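Local coordinates for protein PTHB1 (Homo sapiens, PDB 4YD8) that forms part of the BBSome, a coat complex thought to sort specific membrane proteins to the primary cilium, and is represented here by its own N-terminal seven-bladed beta-propeller, at residues 183-197 with 200-214. Sequence-based numbering, arbitrary orientation.
Sequences LLPGPLAYSSRTDSF and VSSCQQVESYKYQVL
F197 and Y209 form an antiparallel hydrogen-bonded pair, F197 N to Y209 O and Y209 N to F197 O each measuring 2.8 Å, and S196 with K210 is the adjoining non-hydrogen-bonded pair. One step further Y211 N, in the first turn of helix 211-216, donates almost straight (173°) to D195 O. K210, the N-cap residue, bends its chain back in one of two conformers, NZ lying 2.8 Å from T194 O, which S196 OG also engages from above the carbonyl plane. Strands 196-200 and 205-210 are the middle pair of a four-stranded antiparallel propeller blade, between strands 188-191 and 241-244; D195 and S196, both facing S191, make a G1 beta bulge where the turn from strand 188-191 enters strand 196-200. With CG anti to the backbone N (chi1 -171°), D195 lays its carboxylate against Y211 CB; OD1 accepts from G148 N and OD2 from a water. Replacing D195 by an alanine removes both oxygens and would probably leave G148 N without this acceptor and the water with one bond fewer. F197 CE2 lies 3.6 Å from Y211 CD1, at the tyrosine's edge, and L214 CD1 meets F197 CD2. At the hairpin's far end, in its S201-Q204 turn, S202 OG accepts from L184 N at 2.9 Å.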
loop_
_atom_site.group_PDB
_atom_site.type_symbol
_atom_site.label_atom_id
_atom_site.label_comp_id
_atom_site.label_asym_id
_atom_site.label_seq_id
_atom_site.Cartn_x
_atom_site.Cartn_y
_atom_site.Cartn_z
ATOM N N LEU A 183 -12.190 1.152 19.190
ATOM C CA LEU A 183 -12.712 -0.178 19.486
ATOM C C LEU A 183 -11.861 -1.235 18.773
ATOM O O LEU A 183 -11.113 -1.974 19.417
ATOM C CB LEU A 183 -14.179 -0.270 19.075
ATOM C CG LEU A 183 -14.982 -1.470 19.541
ATOM C CD1 LEU A 183 -15.134 -1.453 21.056
ATOM C CD2 LEU A 183 -16.344 -1.474 18.854
ATOM N N LEU A 184 -11.980 -1.296 17.446
ATOM C CA LEU A 184 -11.106 -2.126 16.601
ATOM C C LEU A 184 -10.258 -1.255 15.660
ATOM O O LEU A 184 -10.702 -0.201 15.209
ATOM C CB LEU A 184 -11.933 -3.121 15.777
ATOM C CG LEU A 184 -12.743 -4.185 16.529
ATOM C CD1 LEU A 184 -13.489 -5.071 15.549
ATOM C CD2 LEU A 184 -11.853 -5.035 17.438
ATOM N N PRO A 185 -9.030 -1.697 15.356
ATOM C CA PRO A 185 -8.138 -0.850 14.562
ATOM C C PRO A 185 -8.580 -0.730 13.099
ATOM O O PRO A 185 -8.867 -1.737 12.446
ATOM C CB PRO A 185 -6.777 -1.559 14.671
ATOM C CG PRO A 185 -7.098 -2.972 14.972
ATOM C CD PRO A 185 -8.379 -2.947 15.796
ATOM N N GLY A 186 -8.641 0.501 12.608
ATOM C CA GLY A 186 -9.031 0.754 11.230
ATOM C C GLY A 186 -7.798 0.953 10.363
ATOM O O GLY A 186 -6.667 0.869 10.840
ATOM N N PRO A 187 -8.016 1.248 9.077
ATOM C CA PRO A 187 -6.895 1.560 8.189
ATOM C C PRO A 187 -6.189 2.817 8.668
ATOM O O PRO A 187 -6.797 3.643 9.369
ATOM C CB PRO A 187 -7.562 1.775 6.806
ATOM C CG PRO A 187 -8.996 2.026 7.093
ATOM C CD PRO A 187 -9.326 1.329 8.410
ATOM N N LEU A 188 -4.922 2.968 8.296
ATOM C CA LEU A 188 -4.114 4.072 8.788
ATOM C C LEU A 188 -3.314 4.708 7.653
ATOM O O LEU A 188 -2.709 3.998 6.856
ATOM C CB LEU A 188 -3.164 3.573 9.878
ATOM C CG LEU A 188 -2.197 4.590 10.490
ATOM C CD1 LEU A 188 -2.928 5.567 11.421
ATOM C CD2 LEU A 188 -1.079 3.873 11.254
ATOM N N ALA A 189 -3.304 6.034 7.586
ATOM C CA ALA A 189 -2.524 6.721 6.551
ATOM C C ALA A 189 -2.004 8.056 7.063
ATOM O O ALA A 189 -2.584 8.664 7.962
ATOM C CB ALA A 189 -3.371 6.918 5.266
ATOM N N TYR A 190 -0.875 8.482 6.510
ATOM C CA TYR A 190 -0.295 9.780 6.829
ATOM C C TYR A 190 -0.518 10.765 5.685
ATOM O O TYR A 190 -0.281 10.442 4.513
ATOM C CB TYR A 190 1.214 9.653 7.117
ATOM C CG TYR A 190 1.901 10.999 7.268
ATOM C CD1 TYR A 190 1.654 11.805 8.377
ATOM C CD2 TYR A 190 2.780 11.471 6.298
ATOM C CE1 TYR A 190 2.268 13.041 8.523
ATOM C CE2 TYR A 190 3.403 12.704 6.440
ATOM C CZ TYR A 190 3.139 13.485 7.556
ATOM O OH TYR A 190 3.740 14.720 7.705
ATOM N N SER A 191 -0.973 11.966 6.021
ATOM C CA SER A 191 -1.104 13.043 5.040
ATOM C C SER A 191 0.035 14.043 5.213
ATOM O O SER A 191 0.108 14.715 6.231
ATOM C CB SER A 191 -2.453 13.752 5.191
ATOM O OG SER A 191 -2.448 14.998 4.519
ATOM N N SER A 192 0.933 14.143 4.235
ATOM C CA SER A 192 2.033 15.087 4.367
ATOM C C SER A 192 1.534 16.526 4.265
ATOM O O SER A 192 2.088 17.412 4.907
ATOM C CB SER A 192 3.122 14.832 3.313
ATOM O OG SER A 192 2.559 14.866 2.020
ATOM N N ARG A 193 0.481 16.755 3.479
ATOM C CA ARG A 193 0.005 18.119 3.254
ATOM C C ARG A 193 -0.549 18.731 4.537
ATOM O O ARG A 193 -0.368 19.923 4.793
ATOM C CB ARG A 193 -1.060 18.153 2.153
ATOM N N THR A 194 -1.207 17.916 5.352
ATOM C CA THR A 194 -1.765 18.423 6.604
ATOM C C THR A 194 -0.973 17.952 7.820
ATOM O O THR A 194 -1.370 18.222 8.956
ATOM C CB THR A 194 -3.224 17.989 6.778
ATOM O OG1 THR A 194 -3.283 16.565 6.834
ATOM C CG2 THR A 194 -4.074 18.473 5.591
ATOM N N ASP A 195 0.129 17.255 7.561
ATOM C CA ASP A 195 0.960 16.618 8.591
ATOM C C ASP A 195 0.065 15.957 9.648
ATOM O O ASP A 195 0.116 16.296 10.833
ATOM C CB ASP A 195 1.929 17.643 9.209
ATOM C CG ASP A 195 2.971 17.002 10.133
ATOM O OD1 ASP A 195 3.381 15.844 9.905
ATOM O OD2 ASP A 195 3.377 17.663 11.110
ATOM N N SER A 196 -0.775 15.026 9.192
ATOM C CA SER A 196 -1.734 14.359 10.072
ATOM C C SER A 196 -1.847 12.870 9.790
ATOM O O SER A 196 -1.530 12.401 8.688
ATOM C CB SER A 196 -3.128 14.995 9.949
ATOM O OG SER A 196 -3.096 16.377 10.253
ATOM N N PHE A 197 -2.312 12.133 10.795
ATOM C CA PHE A 197 -2.643 10.724 10.643
ATOM C C PHE A 197 -4.139 10.565 10.460
ATOM O O PHE A 197 -4.928 11.169 11.188
ATOM C CB PHE A 197 -2.190 9.904 11.855
ATOM C CG PHE A 197 -0.699 9.860 12.033
ATOM C CD1 PHE A 197 0.094 9.154 11.148
ATOM C CD2 PHE A 197 -0.097 10.518 13.084
ATOM C CE1 PHE A 197 1.471 9.113 11.308
ATOM C CE2 PHE A 197 1.285 10.478 13.255
ATOM C CZ PHE A 197 2.062 9.776 12.354
ATOM N N VAL A 200 -10.015 5.283 10.382
ATOM C CA VAL A 200 -11.469 5.183 10.506
ATOM C C VAL A 200 -11.807 4.266 11.674
ATOM O O VAL A 200 -11.315 3.141 11.747
ATOM C CB VAL A 200 -12.139 4.641 9.247
ATOM C CG1 VAL A 200 -13.658 4.862 9.326
ATOM C CG2 VAL A 200 -11.543 5.300 7.977
ATOM N N SER A 201 -12.659 4.742 12.572
ATOM C CA SER A 201 -12.957 4.008 13.799
ATOM C C SER A 201 -14.095 3.017 13.607
ATOM O O SER A 201 -14.779 3.028 12.585
ATOM C CB SER A 201 -13.326 4.973 14.930
ATOM O OG SER A 201 -14.553 5.615 14.630
ATOM N N SER A 202 -14.327 2.187 14.619
ATOM C CA SER A 202 -15.412 1.215 14.552
ATOM C C SER A 202 -16.791 1.858 14.553
ATOM O O SER A 202 -17.750 1.262 14.068
ATOM C CB SER A 202 -15.309 0.221 15.712
ATOM O OG SER A 202 -14.137 -0.557 15.578
ATOM N N CYS A 203 -16.906 3.072 15.075
ATOM C CA CYS A 203 -18.203 3.733 15.015
ATOM C C CYS A 203 -18.296 4.607 13.751
ATOM O O CYS A 203 -19.099 5.540 13.670
ATOM C CB CYS A 203 -18.475 4.539 16.301
ATOM S SG CYS A 203 -17.296 5.848 16.653
ATOM N N GLN A 204 -17.474 4.258 12.763
ATOM C CA GLN A 204 -17.630 4.702 11.375
ATOM C C GLN A 204 -17.290 6.182 11.176
ATOM O O GLN A 204 -17.838 6.855 10.298
ATOM C CB GLN A 204 -19.057 4.379 10.889
ATOM C CG GLN A 204 -19.426 2.896 11.119
ATOM C CD GLN A 204 -20.834 2.506 10.698
ATOM O OE1 GLN A 204 -21.787 3.291 10.795
ATOM N NE2 GLN A 204 -20.980 1.264 10.261
ATOM N N GLN A 205 -16.353 6.666 11.983
ATOM C CA GLN A 205 -15.835 8.024 11.872
ATOM C C GLN A 205 -14.464 8.041 11.215
ATOM O O GLN A 205 -13.528 7.413 11.718
ATOM C CB GLN A 205 -15.703 8.668 13.253
ATOM C CG GLN A 205 -16.971 8.692 14.056
ATOM C CD GLN A 205 -17.585 10.068 14.084
ATOM O OE1 GLN A 205 -18.432 10.399 13.255
ATOM N NE2 GLN A 205 -17.149 10.889 15.035
ATOM N N VAL A 206 -14.334 8.771 10.113
ATOM C CA VAL A 206 -13.016 9.121 9.611
ATOM C C VAL A 206 -12.434 10.175 10.547
ATOM O O VAL A 206 -13.080 11.169 10.826
ATOM C CB VAL A 206 -13.058 9.669 8.172
ATOM C CG1 VAL A 206 -11.645 9.988 7.687
ATOM C CG2 VAL A 206 -13.694 8.650 7.230
ATOM N N GLU A 207 -11.219 9.953 11.032
ATOM C CA GLU A 207 -10.607 10.850 12.006
ATOM C C GLU A 207 -9.231 11.303 11.558
ATOM O O GLU A 207 -8.462 10.512 11.015
ATOM C CB GLU A 207 -10.496 10.155 13.363
ATOM C CG GLU A 207 -11.806 9.598 13.855
ATOM C CD GLU A 207 -11.691 8.954 15.212
ATOM O OE1 GLU A 207 -10.570 8.545 15.584
ATOM O OE2 GLU A 207 -12.724 8.868 15.919
ATOM N N SER A 208 -8.928 12.576 11.785
ATOM C CA SER A 208 -7.632 13.127 11.427
ATOM C C SER A 208 -6.970 13.694 12.679
ATOM O O SER A 208 -7.562 14.514 13.375
ATOM C CB SER A 208 -7.773 14.217 10.365
ATOM O OG SER A 208 -6.517 14.772 10.004
ATOM N N TYR A 209 -5.745 13.253 12.947
ATOM C CA TYR A 209 -4.978 13.714 14.101
ATOM C C TYR A 209 -3.696 14.412 13.663
ATOM O O TYR A 209 -2.881 13.816 12.970
ATOM C CB TYR A 209 -4.607 12.540 15.010
ATOM C CG TYR A 209 -5.786 11.831 15.612
ATOM C CD1 TYR A 209 -6.384 10.762 14.957
ATOM C CD2 TYR A 209 -6.310 12.233 16.840
ATOM C CE1 TYR A 209 -7.474 10.104 15.501
ATOM C CE2 TYR A 209 -7.410 11.579 17.396
ATOM C CZ TYR A 209 -7.985 10.513 16.713
ATOM O OH TYR A 209 -9.070 9.843 17.237
ATOM N N LYS A 210 -3.509 15.658 14.084
ATOM C CA LYS A 210 -2.282 16.391 13.787
ATOM C C LYS A 210 -1.080 15.743 14.458
ATOM O O LYS A 210 -1.136 15.392 15.644
ATOM C CB LYS A 210 -2.397 17.849 14.237
ATOM C CG LYS A 210 -3.472 18.645 13.517
ATOM C CD LYS A 210 -2.935 19.989 13.035
ATOM C CE LYS A 210 -2.331 19.893 11.628
ATOM N NZ LYS A 210 -1.024 19.161 11.544
ATOM N N TYR A 211 0.008 15.584 13.704
ATOM C CA TYR A 211 1.222 14.985 14.248
ATOM C C TYR A 211 1.741 15.701 15.498
ATOM O O TYR A 211 2.108 15.055 16.486
ATOM C CB TYR A 211 2.338 14.964 13.203
ATOM C CG TYR A 211 3.617 14.380 13.753
ATOM C CD1 TYR A 211 3.725 13.017 13.987
ATOM C CD2 TYR A 211 4.706 15.184 14.044
ATOM C CE1 TYR A 211 4.878 12.467 14.488
ATOM C CE2 TYR A 211 5.876 14.637 14.549
ATOM C CZ TYR A 211 5.951 13.273 14.766
ATOM O OH TYR A 211 7.096 12.709 15.267
ATOM N N GLN A 212 1.784 17.029 15.460
ATOM C CA GLN A 212 2.336 17.770 16.596
ATOM C C GLN A 212 1.431 17.675 17.818
ATOM O O GLN A 212 1.919 17.640 18.945
ATOM C CB GLN A 212 2.586 19.234 16.231
ATOM C CG GLN A 212 3.648 19.427 15.138
ATOM C CD GLN A 212 5.047 18.956 15.545
ATOM O OE1 GLN A 212 5.338 18.750 16.727
ATOM N NE2 GLN A 212 5.919 18.789 14.557
ATOM N N VAL A 213 0.121 17.611 17.597
ATOM C CA VAL A 213 -0.816 17.403 18.692
ATOM C C VAL A 213 -0.562 16.037 19.322
ATOM O O VAL A 213 -0.528 15.907 20.541
ATOM C CB VAL A 213 -2.280 17.514 18.221
ATOM C CG1 VAL A 213 -3.231 16.958 19.274
ATOM C CG2 VAL A 213 -2.613 18.955 17.905
ATOM N N LEU A 214 -0.361 15.023 18.489
ATOM C CA LEU A 214 0.044 13.705 18.974
ATOM C C LEU A 214 1.345 13.768 19.755
ATOM O O LEU A 214 1.431 13.268 20.873
ATOM C CB LEU A 214 0.201 12.727 17.805
ATOM C CG LEU A 214 -1.065 11.941 17.493
ATOM C CD1 LEU A 214 -1.033 11.455 16.072
ATOM C CD2 LEU A 214 -1.169 10.768 18.438
HETATM O O HOH W 1 -11.984 2.020 16.435
HETATM O O HOH W 2 -11.821 0.617 12.789
HETATM O O HOH W 3 -5.887 15.763 7.549
HETATM O O HOH W 4 1.368 18.586 12.965
HETATM O O HOH W 5 -5.796 17.310 10.403
#